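Local atomic coordinates of glycoside Hydrolase (Bacteroides uniformis, PDB entry 5T9X), a protein that is a glycoside hydrolase of an agarose-degrading pathway in a gut bacterium, and as a family GH16 member probably cleaves agarose or fragments derived from it. Residues P103-I107 with M144-T149; A168-N172 with I193-S198; R200-D205 with S312-T317; D260-L264 with V276-I282. All blocks are in the same frame, centred on the assembly; numbering follows the deposited sequence.

Interaction 1 (P103-I107 with M144-T149); sequences PAPTI and MPGTYT
The Tyr148 ring and the Ile107 side chain lean across each other at a slant: ring atom CD1 lies 4.0 Å from Ile107 CB, and CE1 lies close to Ile107 CD1. Outside the pair, Pro127, Val130 and Gln109 also touch the Tyr148 side chain. The Pro105 ring, which follows a cis peptide bond, lies alongside the Thr147 side chain, pointing the same way; its CB is 3.7 Å from Pro145 O, and its CG is 4.4 Å from Met144 SD.

Between these side chains two short strand segments run parallel, Thr106 beside Thr147 and Ile107 beside Tyr148. Thr147 N bonds to Pro105 O at 2.8 Å, Ile107 N to Thr147 O at 2.9 Å, and Thr149 N reaches Ile107 O at a longer 3.3 Å, from well above its carbonyl plane. Ile107 O also takes a CA-H contact from Tyr148. Because Ile107 CG1 stands anti to the carbonyl carbon (chi1 -57°), its CD1 reaches 3.9 Å from Gly146 CA, where any side chain at Gly146 would collide with it. The methyl CG2 of Thr106 meets Thr149 CG2 at 3.8 Å. The threonine hydroxyls bond to residues outside the two segments: Thr147 OG1 to Arg126 and Asp305, Thr106 OG1 to Asp305 O, Thr149 OG1 to Glu123 O.

The short strand 106-108 is thus added in parallel to strand 140-154 of an otherwise antiparallel sheet. Backbone bonds set the register, apolar carbons seal it, and the hydroxyls of the three buried threonines are satisfied by neighbours beyond the pair.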
loop_
_atom_site.group_PDB
_atom_site.type_symbol
_atom_site.label_atom_id
_atom_site.label_comp_id
_atom_site.label_asym_id
_atom_site.label_seq_id
_atom_site.Cartn_x
_atom_site.Cartn_y
_atom_site.Cartn_z
ATOM N N PRO A 103 4.658 -9.517 8.739
ATOM C CA PRO A 103 3.768 -9.845 9.863
ATOM C C PRO A 103 3.208 -11.281 9.755
ATOM O O PRO A 103 2.578 -11.628 8.760
ATOM C CB PRO A 103 2.645 -8.821 9.727
ATOM C CG PRO A 103 2.590 -8.481 8.264
ATOM C CD PRO A 103 3.956 -8.725 7.694
ATOM N N ALA A 104 3.411 -12.094 10.777
ATOM C CA ALA A 104 3.102 -13.512 10.694
ATOM C C ALA A 104 1.596 -13.749 10.440
ATOM O O ALA A 104 0.775 -13.100 11.067
ATOM C CB ALA A 104 3.564 -14.205 11.969
ATOM N N PRO A 105 1.219 -14.660 9.548
ATOM C CA PRO A 105 2.077 -15.677 8.959
ATOM C C PRO A 105 2.642 -15.360 7.567
ATOM O O PRO A 105 3.045 -16.280 6.850
ATOM C CB PRO A 105 1.131 -16.880 8.872
ATOM C CG PRO A 105 -0.175 -16.274 8.548
ATOM C CD PRO A 105 -0.205 -14.976 9.332
ATOM N N THR A 106 2.708 -14.079 7.212
ATOM C CA THR A 106 3.372 -13.622 5.998
ATOM C C THR A 106 4.838 -13.980 5.992
ATOM O O THR A 106 5.515 -13.846 6.998
ATOM C CB THR A 106 3.265 -12.087 5.891
ATOM O OG1 THR A 106 1.881 -11.720 6.017
ATOM C CG2 THR A 106 3.861 -11.554 4.585
ATOM N N ILE A 107 5.323 -14.444 4.858
ATOM C CA ILE A 107 6.756 -14.673 4.648
ATOM C C ILE A 107 7.064 -14.172 3.230
ATOM O O ILE A 107 6.783 -14.857 2.254
ATOM C CB ILE A 107 7.137 -16.169 4.757
ATOM C CG1 ILE A 107 6.733 -16.752 6.116
ATOM C CG2 ILE A 107 8.638 -16.368 4.520
ATOM C CD1 ILE A 107 6.821 -18.274 6.129
ATOM N N MET A 144 0.273 -21.454 12.792
ATOM C CA MET A 144 -0.290 -21.610 11.440
ATOM C C MET A 144 0.769 -21.912 10.415
ATOM O O MET A 144 1.937 -21.639 10.646
ATOM C CB MET A 144 -0.957 -20.334 10.979
ATOM C CG MET A 144 -1.731 -19.653 12.067
ATOM S SD MET A 144 -2.856 -18.497 11.314
ATOM C CE MET A 144 -3.494 -17.790 12.806
ATOM N N PRO A 145 0.356 -22.443 9.260
ATOM C CA PRO A 145 1.295 -22.510 8.150
ATOM C C PRO A 145 1.558 -21.119 7.587
ATOM O O PRO A 145 0.643 -20.293 7.495
ATOM C CB PRO A 145 0.579 -23.380 7.114
ATOM C CG PRO A 145 -0.561 -24.026 7.837
ATOM C CD PRO A 145 -0.936 -23.062 8.920
ATOM N N GLY A 146 2.814 -20.873 7.229
ATOM C CA GLY A 146 3.222 -19.646 6.575
ATOM C C GLY A 146 2.541 -19.419 5.240
ATOM O O GLY A 146 2.050 -20.356 4.619
ATOM N N THR A 147 2.505 -18.161 4.820
ATOM C CA THR A 147 1.948 -17.782 3.544
ATOM C C THR A 147 3.009 -16.994 2.791
ATOM O O THR A 147 3.425 -15.956 3.251
ATOM C CB THR A 147 0.702 -16.945 3.769
ATOM O OG1 THR A 147 -0.169 -17.645 4.679
ATOM C CG2 THR A 147 -0.000 -16.705 2.467
ATOM N N TYR A 148 3.478 -17.516 1.665
ATOM C CA TYR A 148 4.501 -16.846 0.880
ATOM C C TYR A 148 3.837 -15.778 0.024
ATOM O O TYR A 148 2.781 -16.018 -0.568
ATOM C CB TYR A 148 5.213 -17.807 -0.064
ATOM C CG TYR A 148 6.194 -18.780 0.513
ATOM C CD1 TYR A 148 6.408 -18.907 1.892
ATOM C CD2 TYR A 148 6.895 -19.638 -0.346
ATOM C CE1 TYR A 148 7.328 -19.829 2.391
ATOM C CE2 TYR A 148 7.814 -20.559 0.140
ATOM C CZ TYR A 148 8.028 -20.648 1.508
ATOM O OH TYR A 148 8.941 -21.549 1.979
ATOM N N THR A 149 4.458 -14.606 -0.042
ATOM C CA THR A 149 4.000 -13.561 -0.927
ATOM C C THR A 149 5.159 -12.631 -1.224
ATOM O O THR A 149 6.320 -13.031 -1.066
ATOM C CB THR A 149 2.762 -12.851 -0.350
ATOM O OG1 THR A 149 2.172 -12.030 -1.357
ATOM C CG2 THR A 149 3.114 -12.005 0.867
#

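Interaction 2 (A168-N172 with I193-S198); sequences AKIAN and IEAYGS
Ala171 O is approached from two quarters: a water bonds to it at 2.9 Å, and the Gly197 CA-H points at it with CA 3.2 Å away. The same water accepts a weak bond from Gly197 N, bridging the two backbones. This is packing between the two sheets of the beta-sandwich (jelly-roll) expected of a GH16 enzyme, for strand 162-169 belongs to one sheet and strand 188-195 to the other.

Ile170 carries the apolar part. With CG1 anti to the carbonyl carbon (chi1 -73°) and the chain extended beyond it, CD1 presses on Ala195 CB at 3.5 Å and comes within 4.4 Å of Ile193 CG2, while the CG2 branch lies 3.9 Å from Gly197 N. Earlier in both strands, Ala168 CB meets Ile193 CD1 at 4.1 Å. Trimming Ile170 to an alanine would probably open a gap against Ala195 and leave the backbone of Gly197 without its apolar cover.

Gly197 has to be small, since a CB there would collide with Ala171 O. On the side away from Ile170, Glu194 bonds to His216 and Gln306, and the Tyr196 hydroxyl also bonds to Gln306; the strand probably borders the substrate cleft, as in GH16 relatives. At the far end Asn172, its CG anti to the backbone N, sets OD1 3.7 Å from Ser198 CA.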
loop_
_atom_site.group_PDB
_atom_site.type_symbol
_atom_site.label_atom_id
_atom_site.label_comp_id
_atom_site.label_asym_id
_atom_site.label_seq_id
_atom_site.Cartn_x
_atom_site.Cartn_y
_atom_site.Cartn_z
ATOM N N ALA A 168 -4.121 0.472 -9.727
ATOM C CA ALA A 168 -3.970 -0.857 -9.175
ATOM C C ALA A 168 -5.271 -1.613 -9.133
ATOM O O ALA A 168 -6.367 -1.034 -8.994
ATOM C CB ALA A 168 -3.431 -0.735 -7.777
ATOM N N LYS A 169 -5.134 -2.921 -9.201
ATOM C CA LYS A 169 -6.260 -3.822 -9.103
ATOM C C LYS A 169 -6.073 -4.692 -7.866
ATOM O O LYS A 169 -5.254 -5.616 -7.848
ATOM C CB LYS A 169 -6.360 -4.669 -10.363
ATOM C CG LYS A 169 -7.576 -5.561 -10.429
ATOM C CD LYS A 169 -7.654 -6.162 -11.824
ATOM C CE LYS A 169 -9.042 -6.624 -12.207
ATOM N NZ LYS A 169 -9.371 -7.821 -11.398
ATOM N N ILE A 170 -6.875 -4.401 -6.853
ATOM C CA ILE A 170 -6.774 -5.060 -5.570
ATOM C C ILE A 170 -7.048 -6.557 -5.725
ATOM O O ILE A 170 -7.970 -6.963 -6.438
ATOM C CB ILE A 170 -7.751 -4.412 -4.589
ATOM C CG1 ILE A 170 -7.222 -3.027 -4.191
ATOM C CG2 ILE A 170 -7.970 -5.276 -3.362
ATOM C CD1 ILE A 170 -8.308 -2.078 -3.752
ATOM N N ALA A 171 -6.248 -7.377 -5.054
ATOM C CA ALA A 171 -6.370 -8.810 -5.221
ATOM C C ALA A 171 -7.711 -9.317 -4.699
ATOM O O ALA A 171 -8.181 -8.861 -3.672
ATOM C CB ALA A 171 -5.229 -9.529 -4.520
ATOM N N ASN A 172 -8.301 -10.272 -5.421
ATOM C CA ASN A 172 -9.526 -10.953 -4.991
ATOM C C ASN A 172 -9.155 -12.062 -3.988
ATOM O O ASN A 172 -9.250 -13.244 -4.279
ATOM C CB ASN A 172 -10.275 -11.498 -6.202
ATOM C CG ASN A 172 -11.637 -12.121 -5.859
ATOM O OD1 ASN A 172 -12.148 -12.068 -4.739
ATOM N ND2 ASN A 172 -12.216 -12.736 -6.848
ATOM N N ILE A 193 -2.990 2.784 -0.254
ATOM C CA ILE A 193 -3.946 1.724 -0.404
ATOM C C ILE A 193 -3.657 0.678 0.656
ATOM O O ILE A 193 -2.552 0.137 0.728
ATOM C CB ILE A 193 -3.841 1.031 -1.778
ATOM C CG1 ILE A 193 -4.077 2.033 -2.913
ATOM C CG2 ILE A 193 -4.882 -0.085 -1.871
ATOM C CD1 ILE A 193 -4.002 1.465 -4.326
ATOM N N GLU A 194 -4.661 0.389 1.471
ATOM C CA GLU A 194 -4.713 -0.881 2.215
ATOM C C GLU A 194 -6.131 -1.425 2.009
ATOM O O GLU A 194 -7.104 -0.744 2.293
ATOM C CB GLU A 194 -4.348 -0.665 3.685
ATOM C CG GLU A 194 -4.452 -1.905 4.551
ATOM C CD GLU A 194 -3.923 -1.685 5.965
ATOM O OE1 GLU A 194 -4.342 -0.701 6.623
ATOM O OE2 GLU A 194 -3.114 -2.522 6.430
ATOM N N ALA A 195 -6.231 -2.609 1.417
ATOM C CA ALA A 195 -7.524 -3.151 1.008
ATOM C C ALA A 195 -7.545 -4.672 1.033
ATOM O O ALA A 195 -6.514 -5.332 0.852
ATOM C CB ALA A 195 -7.916 -2.632 -0.368
ATOM N N TYR A 196 -8.734 -5.202 1.293
ATOM C CA TYR A 196 -9.004 -6.646 1.282
ATOM C C TYR A 196 -10.087 -6.853 0.232
ATOM O O TYR A 196 -11.183 -6.298 0.356
ATOM C CB TYR A 196 -9.473 -7.101 2.671
ATOM C CG TYR A 196 -8.587 -6.543 3.748
ATOM C CD1 TYR A 196 -7.405 -7.177 4.081
ATOM C CD2 TYR A 196 -8.887 -5.350 4.372
ATOM C CE1 TYR A 196 -6.554 -6.667 5.046
ATOM C CE2 TYR A 196 -8.040 -4.824 5.334
ATOM C CZ TYR A 196 -6.869 -5.496 5.677
ATOM O OH TYR A 196 -5.999 -4.992 6.622
ATOM N N GLY A 197 -9.755 -7.586 -0.821
ATOM C CA GLY A 197 -10.659 -7.719 -1.946
ATOM C C GLY A 197 -11.641 -8.878 -1.975
ATOM O O GLY A 197 -12.580 -8.852 -2.776
ATOM N N SER A 198 -11.448 -9.886 -1.134
ATOM C CA SER A 198 -12.312 -11.086 -1.156
ATOM C C SER A 198 -13.685 -10.841 -0.547
ATOM O O SER A 198 -13.831 -9.952 0.296
ATOM C CB SER A 198 -11.636 -12.249 -0.439
ATOM O OG SER A 198 -12.550 -13.261 -0.149
HETATM O O HOH W 1 -6.507 -7.946 -1.438
#

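Interaction 3 (R200-D205 with S312-T317); sequences RVVGDD and SGLSPT
One guanidinium group spans two backbone carbonyls that lie two residues apart: Arg200 NH2 bonds to Gly313 O at 2.8 Å and Arg200 NH1 to Ser315 O at 3.1 Å. Both acceptors lie at the edge of the guanidinium, close to its plane, but they are used differently. The NH2 group is tilted only slightly from the carbonyl plane of Gly313, whereas NH1 sits well above that of Ser315. A bend at chi3 (65°) in an otherwise extended chain turns the group to face the loop. Its NE goes to Glu320 in a salt bridge, so all three nitrogens have partners, which probably fixes the plane.

The Leu314 and Arg200 side chains run antiparallel alongside one another, CD2 of Leu314 lying 3.6 Å from Arg200 O and 3.8 Å from Arg200 NH2. Thr317 CG2 approaches NH1 obliquely. At the other end Asp204 N makes a weak bond to Ser312 O at 3.0 Å, and Asp204 OD2 rests 3.7 Å from Gly313 CA. A leucine in place of Arg200 would probably leave the carbonyls of Gly313 and Ser315 without these donors and Glu320 without its salt-bridge mate.

The Gly313 carbonyl belongs to the turn that ends helix 307-310, and that of Ser315 to the loop just after it. Gly313, at positive phi, is the C' residue of a Schellman motif, with Leu314 N bonded to Arg309 O and Gly313 N to Ala310 O: a helix C-terminus tied by an arginine to the loop after strand 188-195.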
loop_
_atom_site.group_PDB
_atom_site.type_symbol
_atom_site.label_atom_id
_atom_site.label_comp_id
_atom_site.label_asym_id
_atom_site.label_seq_id
_atom_site.Cartn_x
_atom_site.Cartn_y
_atom_site.Cartn_z
ATOM N N ARG A 200 -15.050 -13.162 1.266
ATOM C CA ARG A 200 -14.973 -13.745 2.607
ATOM C C ARG A 200 -14.550 -12.671 3.636
ATOM O O ARG A 200 -13.426 -12.149 3.602
ATOM C CB ARG A 200 -14.064 -14.973 2.622
ATOM C CG ARG A 200 -14.148 -15.766 3.927
ATOM C CD ARG A 200 -13.771 -17.237 3.747
ATOM N NE ARG A 200 -12.363 -17.416 3.371
ATOM C CZ ARG A 200 -11.332 -17.371 4.217
ATOM N NH1 ARG A 200 -10.090 -17.544 3.770
ATOM N NH2 ARG A 200 -11.521 -17.134 5.512
ATOM N N VAL A 201 -15.470 -12.333 4.536
ATOM C CA VAL A 201 -15.242 -11.265 5.531
ATOM C C VAL A 201 -15.639 -11.636 6.956
ATOM O O VAL A 201 -15.712 -10.768 7.837
ATOM C CB VAL A 201 -16.015 -9.987 5.135
ATOM C CG1 VAL A 201 -15.494 -9.434 3.818
ATOM C CG2 VAL A 201 -17.514 -10.258 5.021
ATOM N N VAL A 202 -15.924 -12.911 7.185
ATOM C CA VAL A 202 -16.446 -13.330 8.470
ATOM C C VAL A 202 -15.340 -14.114 9.114
ATOM O O VAL A 202 -14.778 -15.028 8.497
ATOM C CB VAL A 202 -17.725 -14.196 8.355
ATOM C CG1 VAL A 202 -18.409 -14.298 9.721
ATOM C CG2 VAL A 202 -18.710 -13.600 7.346
ATOM N N GLY A 203 -15.018 -13.734 10.351
ATOM C CA GLY A 203 -14.074 -14.483 11.173
ATOM C C GLY A 203 -14.693 -15.755 11.706
ATOM O O GLY A 203 -15.792 -16.128 11.302
ATOM N N ASP A 204 -14.016 -16.411 12.642
ATOM C CA ASP A 204 -14.503 -17.702 13.133
ATOM C C ASP A 204 -14.933 -17.840 14.633
ATOM O O ASP A 204 -15.220 -18.967 15.025
ATOM C CB ASP A 204 -13.527 -18.837 12.678
ATOM C CG ASP A 204 -12.120 -18.787 13.360
ATOM O OD1 ASP A 204 -11.930 -18.097 14.394
ATOM O OD2 ASP A 204 -11.192 -19.467 12.848
ATOM N N ASP A 205 -15.118 -16.797 15.463
ATOM C CA ASP A 205 -15.519 -15.422 15.138
ATOM C C ASP A 205 -14.543 -14.495 15.980
ATOM O O ASP A 205 -13.338 -14.565 15.696
ATOM C CB ASP A 205 -17.065 -15.327 15.345
ATOM C CG ASP A 205 -17.783 -14.399 14.308
ATOM O OD1 ASP A 205 -17.489 -13.194 14.184
ATOM O OD2 ASP A 205 -18.691 -14.878 13.605
ATOM N N SER A 312 -8.002 -14.806 13.306
ATOM C CA SER A 312 -9.443 -14.974 13.329
ATOM C C SER A 312 -9.995 -15.763 12.120
ATOM O O SER A 312 -11.205 -15.758 11.886
ATOM C CB SER A 312 -10.116 -13.596 13.443
ATOM O OG SER A 312 -9.576 -12.873 14.552
ATOM N N GLY A 313 -9.134 -16.459 11.379
ATOM C CA GLY A 313 -9.578 -17.320 10.290
ATOM C C GLY A 313 -9.577 -16.722 8.879
ATOM O O GLY A 313 -10.099 -17.349 7.948
ATOM N N LEU A 314 -8.990 -15.539 8.683
ATOM C CA LEU A 314 -8.976 -14.923 7.341
ATOM C C LEU A 314 -7.660 -15.107 6.575
ATOM O O LEU A 314 -7.417 -14.410 5.588
ATOM C CB LEU A 314 -9.408 -13.444 7.422
ATOM C CG LEU A 314 -10.903 -13.366 7.704
ATOM C CD1 LEU A 314 -11.267 -12.107 8.442
ATOM C CD2 LEU A 314 -11.690 -13.445 6.425
ATOM N N SER A 315 -6.814 -16.044 7.002
ATOM C CA SER A 315 -5.666 -16.447 6.197
ATOM C C SER A 315 -6.253 -17.176 4.975
ATOM O O SER A 315 -7.307 -17.795 5.090
ATOM C CB SER A 315 -4.728 -17.336 7.000
ATOM O OG SER A 315 -3.578 -17.725 6.248
ATOM N N PRO A 316 -5.637 -17.038 3.782
ATOM C CA PRO A 316 -6.193 -17.753 2.624
ATOM C C PRO A 316 -6.038 -19.265 2.738
ATOM O O PRO A 316 -4.975 -19.745 3.137
ATOM C CB PRO A 316 -5.358 -17.257 1.445
ATOM C CG PRO A 316 -4.675 -16.054 1.926
ATOM C CD PRO A 316 -4.531 -16.148 3.401
ATOM N N THR A 317 -7.091 -19.992 2.362
ATOM C CA THR A 317 -7.093 -21.470 2.387
ATOM C C THR A 317 -6.257 -22.000 1.235
ATOM O O THR A 317 -6.048 -21.318 0.230
ATOM C CB THR A 317 -8.532 -22.053 2.274
ATOM O OG1 THR A 317 -9.085 -21.767 0.975
ATOM C CG2 THR A 317 -9.450 -21.478 3.344
#

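Interaction 4 (D260-L264 with V276-I282); sequences DPFNL and VSGKNII
Asn263 CG is anti to its carbonyl carbon (chi1 -75°) and Ser277 OG anti to its backbone N (chi1 -174°), which brings the two polar ends together on one face of the hairpin: Ser277 OG donates to Asn263 OD1 at 2.6 Å. The amide is held from its other end as well, ND2 bonding to both carboxylate oxygens of Asp260 on their syn sides. Asp260 OD1 also accepts from Phe262 N, 2.8 Å away, closing an Asx turn within the type I turn 260-263.

The strands pair antiparallel. Leu264 and Val276 form a hydrogen-bonded pair, Leu264 N to Val276 O at 2.9 Å and Val276 N to Leu264 O at 2.8 Å, while Asn263 and Ser277 are the adjoining non-hydrogen-bonded pair. Leu264 and Val276 turn to the face opposite Asn263, where His219 touches both. The ladder runs on into the helix start: Gly278, the N-cap residue at positive phi, gives its N to Phe262 O at 3.0 Å, in the carbonyl plane, and its own O receives Ile281 N and Ile282 N.

Ile282 folds back over the turn. Its CB lies 4.0 Å from Phe262 CD1, and its CG2 lies 3.6 Å from Pro261 O; Phe262 CD1 is also 4.0 Å from Lys279 CA. The chain of bonds from Asp260 through Asn263 to Ser277 is likely to fix the amide's rotation, with the carboxylate facing ND2 and OD1 left to the serine.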
loop_
_atom_site.group_PDB
_atom_site.type_symbol
_atom_site.label_atom_id
_atom_site.label_comp_id
_atom_site.label_asym_id
_atom_site.label_seq_id
_atom_site.Cartn_x
_atom_site.Cartn_y
_atom_site.Cartn_z
ATOM N N ASP A 260 2.243 18.928 3.511
ATOM C CA ASP A 260 3.196 19.375 4.522
ATOM C C ASP A 260 3.062 18.419 5.725
ATOM O O ASP A 260 2.292 17.475 5.645
ATOM C CB ASP A 260 2.976 20.859 4.834
ATOM C CG ASP A 260 1.648 21.133 5.460
ATOM O OD1 ASP A 260 1.271 20.432 6.419
ATOM O OD2 ASP A 260 0.970 22.083 5.009
ATOM N N PRO A 261 3.801 18.638 6.828
ATOM C CA PRO A 261 3.702 17.620 7.897
ATOM C C PRO A 261 2.371 17.491 8.639
ATOM O O PRO A 261 2.205 16.528 9.386
ATOM C CB PRO A 261 4.818 18.023 8.873
ATOM C CG PRO A 261 5.776 18.825 8.046
ATOM C CD PRO A 261 4.886 19.599 7.113
ATOM N N PHE A 262 1.447 18.430 8.430
ATOM C CA PHE A 262 0.111 18.365 8.995
ATOM C C PHE A 262 -1.015 18.357 7.959
ATOM O O PHE A 262 -2.139 18.662 8.304
ATOM C CB PHE A 262 -0.048 19.510 10.004
ATOM C CG PHE A 262 0.882 19.380 11.173
ATOM C CD1 PHE A 262 0.614 18.474 12.178
ATOM C CD2 PHE A 262 2.082 20.090 11.218
ATOM C CE1 PHE A 262 1.491 18.292 13.236
ATOM C CE2 PHE A 262 2.967 19.922 12.272
ATOM C CZ PHE A 262 2.664 19.021 13.285
ATOM N N ASN A 263 -0.730 17.982 6.707
ATOM C CA ASN A 263 -1.750 17.931 5.671
ATOM C C ASN A 263 -1.543 16.804 4.671
ATOM O O ASN A 263 -0.576 16.805 3.918
ATOM C CB ASN A 263 -1.855 19.259 4.934
ATOM C CG ASN A 263 -2.564 20.332 5.764
ATOM O OD1 ASN A 263 -3.797 20.317 5.930
ATOM N ND2 ASN A 263 -1.773 21.255 6.331
ATOM N N LEU A 264 -2.464 15.848 4.722
ATOM C CA LEU A 264 -2.665 14.840 3.691
ATOM C C LEU A 264 -4.031 15.013 3.045
ATOM O O LEU A 264 -4.981 15.406 3.714
ATOM C CB LEU A 264 -2.603 13.424 4.276
ATOM C CG LEU A 264 -1.384 13.169 5.132
ATOM C CD1 LEU A 264 -1.513 11.853 5.897
ATOM C CD2 LEU A 264 -0.129 13.209 4.285
ATOM N N VAL A 276 -6.982 14.975 5.674
ATOM C CA VAL A 276 -6.469 14.790 7.034
ATOM C C VAL A 276 -5.548 15.979 7.371
ATOM O O VAL A 276 -4.407 16.080 6.899
ATOM C CB VAL A 276 -5.779 13.427 7.141
ATOM C CG1 VAL A 276 -5.069 13.259 8.469
ATOM C CG2 VAL A 276 -6.789 12.299 6.927
ATOM N N SER A 277 -6.081 16.893 8.174
ATOM C CA SER A 277 -5.475 18.214 8.401
ATOM C C SER A 277 -5.471 18.625 9.883
ATOM O O SER A 277 -6.524 18.611 10.549
ATOM C CB SER A 277 -6.272 19.257 7.613
ATOM O OG SER A 277 -5.645 20.522 7.676
ATOM N N GLY A 278 -4.294 18.989 10.385
ATOM C CA GLY A 278 -4.150 19.502 11.731
ATOM C C GLY A 278 -3.669 18.463 12.718
ATOM O O GLY A 278 -3.916 17.258 12.564
ATOM N N LYS A 279 -2.993 18.978 13.738
ATOM C CA LYS A 279 -2.343 18.218 14.800
ATOM C C LYS A 279 -3.286 17.219 15.475
ATOM O O LYS A 279 -2.912 16.117 15.780
ATOM C CB LYS A 279 -1.816 19.206 15.857
ATOM C CG LYS A 279 -0.864 18.592 16.865
ATOM C CD LYS A 279 -0.832 19.364 18.188
ATOM C CE LYS A 279 0.244 18.806 19.123
ATOM N NZ LYS A 279 -0.051 17.419 19.597
ATOM N N ASN A 280 -4.520 17.619 15.691
ATOM C CA ASN A 280 -5.472 16.773 16.383
ATOM C C ASN A 280 -5.753 15.429 15.690
ATOM O O ASN A 280 -6.098 14.442 16.349
ATOM C CB ASN A 280 -6.777 17.525 16.620
ATOM C CG ASN A 280 -7.623 16.875 17.702
ATOM O OD1 ASN A 280 -8.767 16.487 17.460
ATOM N ND2 ASN A 280 -7.058 16.743 18.897
ATOM N N ILE A 281 -5.602 15.380 14.377
ATOM C CA ILE A 281 -5.808 14.138 13.650
ATOM C C ILE A 281 -4.499 13.541 13.107
ATOM O O ILE A 281 -4.420 12.313 12.900
ATOM C CB ILE A 281 -6.911 14.304 12.580
ATOM C CG1 ILE A 281 -7.290 12.935 11.986
ATOM C CG2 ILE A 281 -6.481 15.272 11.499
ATOM C CD1 ILE A 281 -8.596 12.914 11.225
ATOM N N ILE A 282 -3.477 14.371 12.887
ATOM C CA ILE A 282 -2.182 13.859 12.463
ATOM C C ILE A 282 -1.392 13.169 13.592
ATOM O O ILE A 282 -0.816 12.100 13.399
ATOM C CB ILE A 282 -1.315 14.994 11.867
ATOM C CG1 ILE A 282 -1.952 15.513 10.579
ATOM C CG2 ILE A 282 0.128 14.523 11.577
ATOM C CD1 ILE A 282 -1.830 14.611 9.370
#

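How the interactions relate
From the N terminus, interaction 1 closes first, joining 103-107 to 144-149 across 36 residues at one end of the mixed sheet. Interaction 2 follows, spanning 20 residues and bringing strand 188-195 of that sheet against strand 162-169 of the antiparallel one. Only one residue separates 193-198 from 200-205, where interaction 3 opens; it closes at 312-317 after 106 intervening residues, next to interaction 1, with Thr147 OG1 3.8 Å from Ser315 OG in plain packing. Within this long span lies interaction 4, a hairpin contact that extends the antiparallel sheet, its centre about 34 Å from that of interaction 3. No contacts cross.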